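Local coordinates for sensor protein (Rhodopseudomonas palustris, PDB 2OOL) that senses red light through a biliverdin bound in this N-terminal chromophore-binding portion and probably relays the signal as a histidine kinase, at residues Y185-A188 against A189-G193; H269-Y272 against M273-G277. All blocks are in the same frame, centred on the assembly; numbering follows the deposited sequence. Where two conformers were deposited one is given.

Interaction 1. Residues Y185-A188 against A189-G193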
ATOM      1  N   TYR A 185      15.889   8.579  14.003  1.00 52.77           N
ATOM      2  CA  TYR A 185      17.210   8.878  14.538  1.00 52.81           C
ATOM      3  C   TYR A 185      17.962   9.571  13.416  1.00 52.87           C
ATOM      4  O   TYR A 185      18.100   8.996  12.339  1.00 52.52           O
ATOM      5  CB  TYR A 185      17.925   7.552  14.847  1.00 53.69           C
ATOM      6  CG  TYR A 185      19.268   7.660  15.543  1.00 54.27           C
ATOM      7  CD1 TYR A 185      20.460   7.343  14.880  1.00 54.20           C
ATOM      8  CD2 TYR A 185      19.351   8.028  16.859  1.00 54.84           C
ATOM      9  CE1 TYR A 185      21.695   7.422  15.523  1.00 52.83           C
ATOM     10  CE2 TYR A 185      20.594   8.129  17.519  1.00 54.76           C
ATOM     11  CZ  TYR A 185      21.766   7.801  16.843  1.00 57.39           C
ATOM     12  OH  TYR A 185      23.000   7.919  17.515  1.00 56.43           O
ATOM     13  N   GLN A 186      18.473  10.775  13.673  1.00 51.48           N
ATOM     14  CA  GLN A 186      19.158  11.549  12.638  1.00 52.46           C
ATOM     15  C   GLN A 186      20.627  11.667  12.992  1.00 51.95           C
ATOM     16  O   GLN A 186      20.965  11.912  14.150  1.00 51.72           O
ATOM     17  CB  GLN A 186      18.577  12.982  12.553  1.00 52.24           C
ATOM     18  CG  GLN A 186      19.141  13.809  11.392  1.00 51.80           C
ATOM     19  CD  GLN A 186      18.671  15.259  11.410  1.00 53.97           C
ATOM     20  OE1 GLN A 186      18.875  16.002  10.455  1.00 58.66           O
ATOM     21  NE2 GLN A 186      18.046  15.656  12.482  1.00 50.42           N
ATOM     22  N   PHE A 187      21.491  11.509  11.997  1.00 52.56           N
ATOM     23  CA  PHE A 187      22.961  11.587  12.221  1.00 52.07           C
ATOM     24  C   PHE A 187      23.406  13.063  12.137  1.00 52.73           C
ATOM     25  O   PHE A 187      22.927  13.807  11.254  1.00 52.09           O
ATOM     26  CB  PHE A 187      23.706  10.738  11.193  1.00 52.21           C
ATOM     27  CG  PHE A 187      23.629   9.222  11.449  1.00 51.28           C
ATOM     28  CD1 PHE A 187      22.906   8.408  10.602  1.00 50.46           C
ATOM     29  CD2 PHE A 187      24.239   8.651  12.568  1.00 47.34           C
ATOM     30  CE1 PHE A 187      22.792   7.048  10.852  1.00 50.05           C
ATOM     31  CE2 PHE A 187      24.164   7.309  12.813  1.00 50.41           C
ATOM     32  CZ  PHE A 187      23.432   6.490  11.964  1.00 50.68           C
ATOM     33  N   ALA A 188      24.238  13.475  13.104  1.00 51.65           N
ATOM     34  CA  ALA A 188      25.076  14.697  13.040  1.00 51.88           C
ATOM     35  C   ALA A 188      26.316  14.464  12.155  1.00 52.59           C
ATOM     36  O   ALA A 188      26.654  13.315  11.793  1.00 52.99           O
ATOM     37  CB  ALA A 188      25.556  15.072  14.458  1.00 50.66           C
ATOM     38  N   ALA A 189      27.020  15.547  11.873  1.00 52.86           N
ATOM     39  CA  ALA A 189      28.216  15.553  11.026  1.00 53.05           C
ATOM     40  C   ALA A 189      29.300  14.615  11.540  1.00 53.19           C
ATOM     41  O   ALA A 189      29.989  14.021  10.749  1.00 53.19           O
ATOM     42  CB  ALA A 189      28.745  16.981  10.914  1.00 53.22           C
ATOM     43  N   ASP A 190      29.385  14.425  12.859  1.00 53.48           N
ATOM     44  CA  ASP A 190      30.371  13.517  13.469  1.00 53.49           C
ATOM     45  C   ASP A 190      29.877  12.070  13.667  1.00 53.66           C
ATOM     46  O   ASP A 190      30.485  11.291  14.413  1.00 53.35           O
ATOM     47  CB  ASP A 190      30.875  14.097  14.797  1.00 54.48           C
ATOM     48  CG  ASP A 190      29.825  14.061  15.928  1.00 56.57           C
ATOM     49  OD1 ASP A 190      28.729  13.486  15.767  1.00 56.49           O
ATOM     50  OD2 ASP A 190      30.113  14.620  17.006  1.00 58.91           O
ATOM     51  N   TRP A 191      28.756  11.724  13.028  1.00 52.75           N
ATOM     52  CA  TRP A 191      28.164  10.403  13.120  1.00 52.19           C
ATOM     53  C   TRP A 191      27.584  10.014  14.501  1.00 52.67           C
ATOM     54  O   TRP A 191      27.059   8.909  14.674  1.00 52.97           O
ATOM     55  CB  TRP A 191      29.091   9.296  12.477  1.00 51.99           C
ATOM     56  CG  TRP A 191      29.338   9.602  11.033  1.00 48.44           C
ATOM     57  CD1 TRP A 191      30.462  10.128  10.498  1.00 49.27           C
ATOM     58  CD2 TRP A 191      28.377   9.566   9.980  1.00 48.43           C
ATOM     59  NE1 TRP A 191      30.274  10.408   9.172  1.00 49.48           N
ATOM     60  CE2 TRP A 191      29.013  10.029   8.818  1.00 49.67           C
ATOM     61  CE3 TRP A 191      27.046   9.156   9.897  1.00 50.68           C
ATOM     62  CZ2 TRP A 191      28.369  10.095   7.588  1.00 50.29           C
ATOM     63  CZ3 TRP A 191      26.400   9.209   8.663  1.00 49.76           C
ATOM     64  CH2 TRP A 191      27.055   9.694   7.535  1.00 50.24           C
ATOM     65  N   SER A 192      27.578  10.918  15.471  1.00 52.14           N
ATOM     66  CA  SER A 192      26.663  10.739  16.588  1.00 52.78           C
ATOM     67  C   SER A 192      25.258  11.007  16.043  1.00 53.28           C
ATOM     68  O   SER A 192      25.064  11.369  14.875  1.00 51.78           O
ATOM     69  CB  SER A 192      26.970  11.669  17.755  1.00 52.96           C
ATOM     70  OG  SER A 192      26.957  13.017  17.332  1.00 51.57           O
ATOM     71  N   GLY A 193      24.261  10.770  16.878  1.00 54.81           N
ATOM     72  CA  GLY A 193      22.889  11.033  16.457  1.00 55.00           C
ATOM     73  C   GLY A 193      21.969  11.334  17.605  1.00 55.38           C
ATOM     74  O   GLY A 193      22.337  11.159  18.778  1.00 56.21           O
TER

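Interaction 2. Residues H269-Y272 against M273-G277. With LBV (3-[2-[(Z)-[3-(2-carboxyethyl)-5-[(Z)-(4-ethenyl-3-methyl-5-oxidanylidene-pyrrol-2-ylidene)methyl]-4-methyl-pyrrol-1-ium -2-ylidene]methyl]-5-[(Z)-[(3E)-3-ethylidene-4-methyl-5-oxidanylidene-pyrrolidin-2-ylidene]methyl]-4-methyl-1H-pyrrol-3- yl]propanoic acid), chain C.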
ATOM      1  N   HIS A 269      26.364  -5.981  19.250  1.00 54.25           N
ATOM      2  CA  HIS A 269      25.073  -5.288  19.142  1.00 54.09           C
ATOM      3  C   HIS A 269      24.008  -6.026  19.925  1.00 54.31           C
ATOM      4  O   HIS A 269      23.197  -5.421  20.609  1.00 51.61           O
ATOM      5  CB  HIS A 269      24.609  -5.182  17.709  1.00 54.11           C
ATOM      6  CG  HIS A 269      23.293  -4.482  17.570  1.00 54.11           C
ATOM      7  ND1 HIS A 269      23.014  -3.308  18.221  1.00 53.14           N
ATOM      8  CD2 HIS A 269      22.178  -4.809  16.879  1.00 52.63           C
ATOM      9  CE1 HIS A 269      21.789  -2.922  17.908  1.00 55.26           C
ATOM     10  NE2 HIS A 269      21.263  -3.817  17.085  1.00 52.44           N
ATOM     11  N   LEU A 270      24.001  -7.352  19.836  1.00 54.53           N
ATOM     12  CA  LEU A 270      22.976  -8.096  20.574  1.00 55.87           C
ATOM     13  C   LEU A 270      23.033  -7.781  22.076  1.00 57.04           C
ATOM     14  O   LEU A 270      21.991  -7.629  22.738  1.00 58.10           O
ATOM     15  CB  LEU A 270      23.087  -9.580  20.331  1.00 55.01           C
ATOM     16  CG  LEU A 270      22.770 -10.017  18.888  1.00 55.05           C
ATOM     17  CD1 LEU A 270      23.013 -11.517  18.781  1.00 51.64           C
ATOM     18  CD2 LEU A 270      21.338  -9.632  18.466  1.00 52.43           C
ATOM     19  N   GLU A 271      24.241  -7.668  22.603  1.00 58.47           N
ATOM     20  CA  GLU A 271      24.464  -7.407  24.037  1.00 58.93           C
ATOM     21  C   GLU A 271      24.033  -5.979  24.387  1.00 58.63           C
ATOM     22  O   GLU A 271      23.484  -5.716  25.459  1.00 59.07           O
ATOM     23  CB  GLU A 271      25.937  -7.681  24.339  1.00 58.71           C
ATOM     24  CG  GLU A 271      26.500  -7.215  25.674  1.00 61.43           C
ATOM     25  CD  GLU A 271      27.940  -7.798  25.930  1.00 63.71           C
ATOM     26  OE1 GLU A 271      28.318  -8.805  25.243  1.00 72.08           O
ATOM     27  OE2 GLU A 271      28.681  -7.253  26.805  1.00 68.19           O
ATOM     28  N   TYR A 272      24.273  -5.058  23.466  1.00 58.54           N
ATOM     29  CA  TYR A 272      23.745  -3.709  23.556  1.00 58.22           C
ATOM     30  C   TYR A 272      22.238  -3.727  23.742  1.00 57.97           C
ATOM     31  O   TYR A 272      21.687  -2.983  24.562  1.00 55.17           O
ATOM     32  CB  TYR A 272      24.060  -2.965  22.267  1.00 59.74           C
ATOM     33  CG  TYR A 272      23.519  -1.558  22.182  1.00 60.05           C
ATOM     34  CD1 TYR A 272      22.294  -1.292  21.561  1.00 62.42           C
ATOM     35  CD2 TYR A 272      24.261  -0.489  22.653  1.00 62.30           C
ATOM     36  CE1 TYR A 272      21.808   0.001  21.465  1.00 62.48           C
ATOM     37  CE2 TYR A 272      23.787   0.821  22.561  1.00 63.57           C
ATOM     38  CZ  TYR A 272      22.566   1.064  21.969  1.00 63.92           C
ATOM     39  OH  TYR A 272      22.121   2.379  21.876  1.00 64.63           O
ATOM     40  N   MET A 273      21.565  -4.555  22.944  1.00 56.75           N
ATOM     41  CA  MET A 273      20.104  -4.631  23.006  1.00 56.77           C
ATOM     42  C   MET A 273      19.605  -5.312  24.276  1.00 56.36           C
ATOM     43  O   MET A 273      18.577  -4.929  24.810  1.00 55.76           O
ATOM     44  CB  MET A 273      19.554  -5.319  21.774  1.00 56.63           C
ATOM     45  CG  MET A 273      19.781  -4.544  20.508  1.00 55.85           C
ATOM     46  SD  MET A 273      19.000  -2.939  20.555  1.00 57.71           S
ATOM     47  CE  MET A 273      17.283  -3.426  20.819  1.00 58.97           C
ATOM     48  N   VAL A 274      20.325  -6.315  24.763  1.00 56.99           N
ATOM     49  CA  VAL A 274      20.025  -6.887  26.077  1.00 57.61           C
ATOM     50  C   VAL A 274      19.978  -5.794  27.164  1.00 58.53           C
ATOM     51  O   VAL A 274      19.005  -5.706  27.961  1.00 57.84           O
ATOM     52  CB  VAL A 274      21.030  -8.019  26.436  1.00 57.20           C
ATOM     53  CG1 VAL A 274      20.924  -8.388  27.905  1.00 56.85           C
ATOM     54  CG2 VAL A 274      20.776  -9.245  25.558  1.00 55.21           C
ATOM     55  N   ASN A 275      20.997  -4.930  27.163  1.00 59.51           N
ATOM     56  CA  ASN A 275      21.069  -3.810  28.101  1.00 60.23           C
ATOM     57  C   ASN A 275      19.998  -2.780  27.859  1.00 60.78           C
ATOM     58  O   ASN A 275      19.537  -2.121  28.793  1.00 61.25           O
ATOM     59  CB  ASN A 275      22.453  -3.150  28.066  1.00 60.91           C
ATOM     60  CG  ASN A 275      23.566  -4.137  28.396  1.00 64.10           C
ATOM     61  OD1 ASN A 275      23.318  -5.175  29.019  1.00 67.53           O
ATOM     62  ND2 ASN A 275      24.793  -3.845  27.943  1.00 67.32           N
ATOM     63  N   MET A 276      19.568  -2.645  26.618  1.00 61.65           N
ATOM     64  CA  MET A 276      18.433  -1.761  26.298  1.00 62.06           C
ATOM     65  C   MET A 276      17.121  -2.301  26.909  1.00 60.47           C
ATOM     66  O   MET A 276      16.200  -1.551  27.133  1.00 59.47           O
ATOM     67  CB  MET A 276      18.269  -1.698  24.770  1.00 62.30           C
ATOM     68  CG  MET A 276      17.492  -0.496  24.236  1.00 63.54           C
ATOM     69  SD  MET A 276      18.539   0.504  23.122  1.00 70.47           S
ATOM     70  CE  MET A 276      18.129   2.159  23.652  1.00 63.34           C
ATOM     71  N   GLY A 277      17.032  -3.628  27.081  1.00 59.11           N
ATOM     72  CA  GLY A 277      15.782  -4.276  27.478  1.00 58.28           C
ATOM     73  C   GLY A 277      14.753  -4.433  26.362  1.00 57.09           C
ATOM     74  O   GLY A 277      13.558  -4.524  26.628  1.00 55.52           O
TER
HETATM   75  C1A LBV C 400      27.924  -0.542  20.452  1.00 55.95           C
HETATM   76  C1B LBV C 400      27.307  -2.417  16.470  1.00 50.99           C
HETATM   77  O1B LBV C 400      25.553  -7.055  12.309  1.00 34.79           O
HETATM   78  C1C LBV C 400      23.122  -1.050  15.366  1.00 43.62           C
HETATM   79  O1C LBV C 400      18.183  -1.993  14.037  1.00 38.53           O
HETATM   80  C1D LBV C 400      20.807   2.065  18.082  1.00 49.75           C
HETATM   81  C2A LBV C 400      29.421  -0.671  20.585  1.00 54.65           C
HETATM   82  C2B LBV C 400      27.419  -3.232  15.334  1.00 46.95           C
HETATM   83  O2B LBV C 400      24.201  -5.570  11.407  1.00 34.47           O
HETATM   84  C2C LBV C 400      21.857  -0.807  14.789  1.00 40.66           C
HETATM   85  O2C LBV C 400      18.978  -2.939  15.873  1.00 32.55           O
HETATM   86  C2D LBV C 400      20.806   3.325  18.716  1.00 50.56           C
HETATM   87  C3A LBV C 400      29.690  -1.381  19.246  1.00 55.35           C
HETATM   88  C3B LBV C 400      26.216  -3.169  14.635  1.00 44.10           C
HETATM   89  C3C LBV C 400      21.262   0.190  15.546  1.00 43.20           C
HETATM   90  C3D LBV C 400      19.493   3.590  19.038  1.00 51.80           C
HETATM   91  C4A LBV C 400      28.464  -1.560  18.548  1.00 54.88           C
HETATM   92  C4B LBV C 400      25.373  -2.257  15.336  1.00 44.24           C
HETATM   93  C4C LBV C 400      22.137   0.526  16.593  1.00 43.28           C
HETATM   94  C4D LBV C 400      18.735   2.494  18.605  1.00 52.52           C
HETATM   95  CAA LBV C 400      30.948  -1.787  18.748  1.00 55.80           C
HETATM   96  CAB LBV C 400      25.895  -3.941  13.346  1.00 40.89           C
HETATM   97  CAC LBV C 400      21.152  -1.444  13.569  1.00 41.48           C
HETATM   98  CAD LBV C 400      19.067   4.718  19.698  1.00 50.72           C
HETATM   99  CBA LBV C 400      32.362  -1.576  19.387  1.00 58.06           C
HETATM  100  CBB LBV C 400      25.020  -5.152  13.604  1.00 38.07           C
HETATM  101  CBC LBV C 400      20.443  -2.774  13.973  1.00 40.03           C
HETATM  102  CBD LBV C 400      17.733   4.970  19.995  1.00 50.46           C
HETATM  103  CGB LBV C 400      24.915  -5.995  12.319  1.00 36.62           C
HETATM  104  CGC LBV C 400      19.071  -2.560  14.692  1.00 39.62           C
HETATM  105  CHB LBV C 400      28.415  -2.220  17.306  1.00 49.81           C
HETATM  106  CHC LBV C 400      24.051  -1.989  14.865  1.00 42.67           C
HETATM  107  CHD LBV C 400      21.971   1.481  17.600  1.00 46.33           C
HETATM  108  CMA LBV C 400      29.729  -1.583  21.785  0.50 56.38           C
HETATM  109  CMB LBV C 400      28.644  -4.087  14.940  1.00 42.99           C
HETATM  110  CMC LBV C 400      19.865   0.751  15.205  1.00 40.02           C
HETATM  111  CMD LBV C 400      21.991   4.273  19.006  1.00 47.67           C
HETATM  112  N_A LBV C 400      27.471  -1.056  19.289  1.00 55.96           N
HETATM  113  O_A LBV C 400      27.194  -0.028  21.295  1.00 55.40           O
HETATM  114  N_B LBV C 400      26.088  -1.855  16.401  1.00 43.22           N
HETATM  115  N_C LBV C 400      23.216  -0.243  16.436  1.00 43.28           N
HETATM  116  N_D LBV C 400      19.568   1.610  18.059  1.00 49.36           N
HETATM  117  O_D LBV C 400      17.507   2.320  18.698  1.00 48.55           O

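Interaction 1. Residues Y185-A188 against A189-G193
The Phe187 ring is flanked on both faces: Trp191 lies over one, with its CE3 3.8 Å from Phe187 CG, and Tyr185 CD1 approaches the other near the rim. At the edge, Ser192 O sits close to the Phe187 plane. The Phe187 and Trp191 rings meet obliquely, their planes at 59°. The Tyr185 ring reaches across the hairpin, its CZ 3.4 Å from Gly193 CA, because chi1 of -174° sends CG away from its own backbone N. A beta carbon at Gly193 would collide with that ring, so glycine suits the place. Replacing Tyr185 by alanine would take away the ring against Gly193 and would probably leave a gap there and beside the rim of Phe187. At the mouth of the loop, Ala188 N gives a hydrogen bond to Ser192 O (2.9 Å), while Trp191 N bonds Ala188 O (2.9 Å). With Trp191 at positive phi, this is a type I turn followed by a G1 beta bulge. Asp190 OD1, accepting from Ser192 N at 2.8 Å, adds an Asx turn. The chemistry thus divides: backbone and carboxylate bonds set the path of the turn, while Tyr185 packed on Gly193 joins the two strands, and Trp191 against Phe187 fastens the turn to the first of them.

Interaction 2. Residues H269-Y272 against M273-G277
His269 and Met273 meet one turn apart on the helix 267-276 of the GAF domain, whose inner side lines the biliverdin pocket and which ends in a Schellman motif at Gly277. The backbone bonds are helical i to i+4 pairs: Met273 N to His269 O, Val274 N to Leu270 O, Asn275 N to Glu271 O and Met276 N to Tyr272 O. Gly277, at positive phi, closes the last turn by giving its N-H to Val274 O (3.0 Å) and, weakly, to Met273 O, a backbone shape that glycine takes easily.

Packing on rings comes next. The flat imidazole of His269 is sandwiched: Met273 CG lies over one face, 4.0 Å from the ring centroid, and the chromophore's C1C lies over the opposite one. Methionine suits the spot because its chain, bent at chi2 and chi3, folds back so that SD also meets the edge of the Tyr272 ring, 3.8 Å from CD1. Met276 runs alongside Tyr272, pointing the same way, and its SD comes within 3.7 Å of Tyr272 CE1, a second Met-aromatic contact.

Both aromatic residues also face the bilin. Tyr272 has CG anti to its N (chi1 177°), which carries the ring to the pigment, where CD2 is 3.3 Å from O_A and OH is 3.4 Å from the methyl CMD. His269 adds a polar link: its NE2 donates to propionate O2C at 2.7 Å, in the plane of the imidazole, with 154° at the hydrogen.

From the N terminus, the chain first runs along strand 181-187 and turns back at once into strand 193-200, so interaction 1 closes a tight hairpin at the end of that strand pair. It is complete well before the chain enters helix 267-276, where interaction 2 ties one helical turn to the next. The two are therefore in series, neither nested nor crossed. Both belong to the GAF domain, their centres about 20 Å apart and their nearest atoms about 7 Å apart. Biliverdin is their common neighbour: the Tyr185 side chain comes within about 4 Å of it, while the helix contributes His269 and Tyr272 to its pocket.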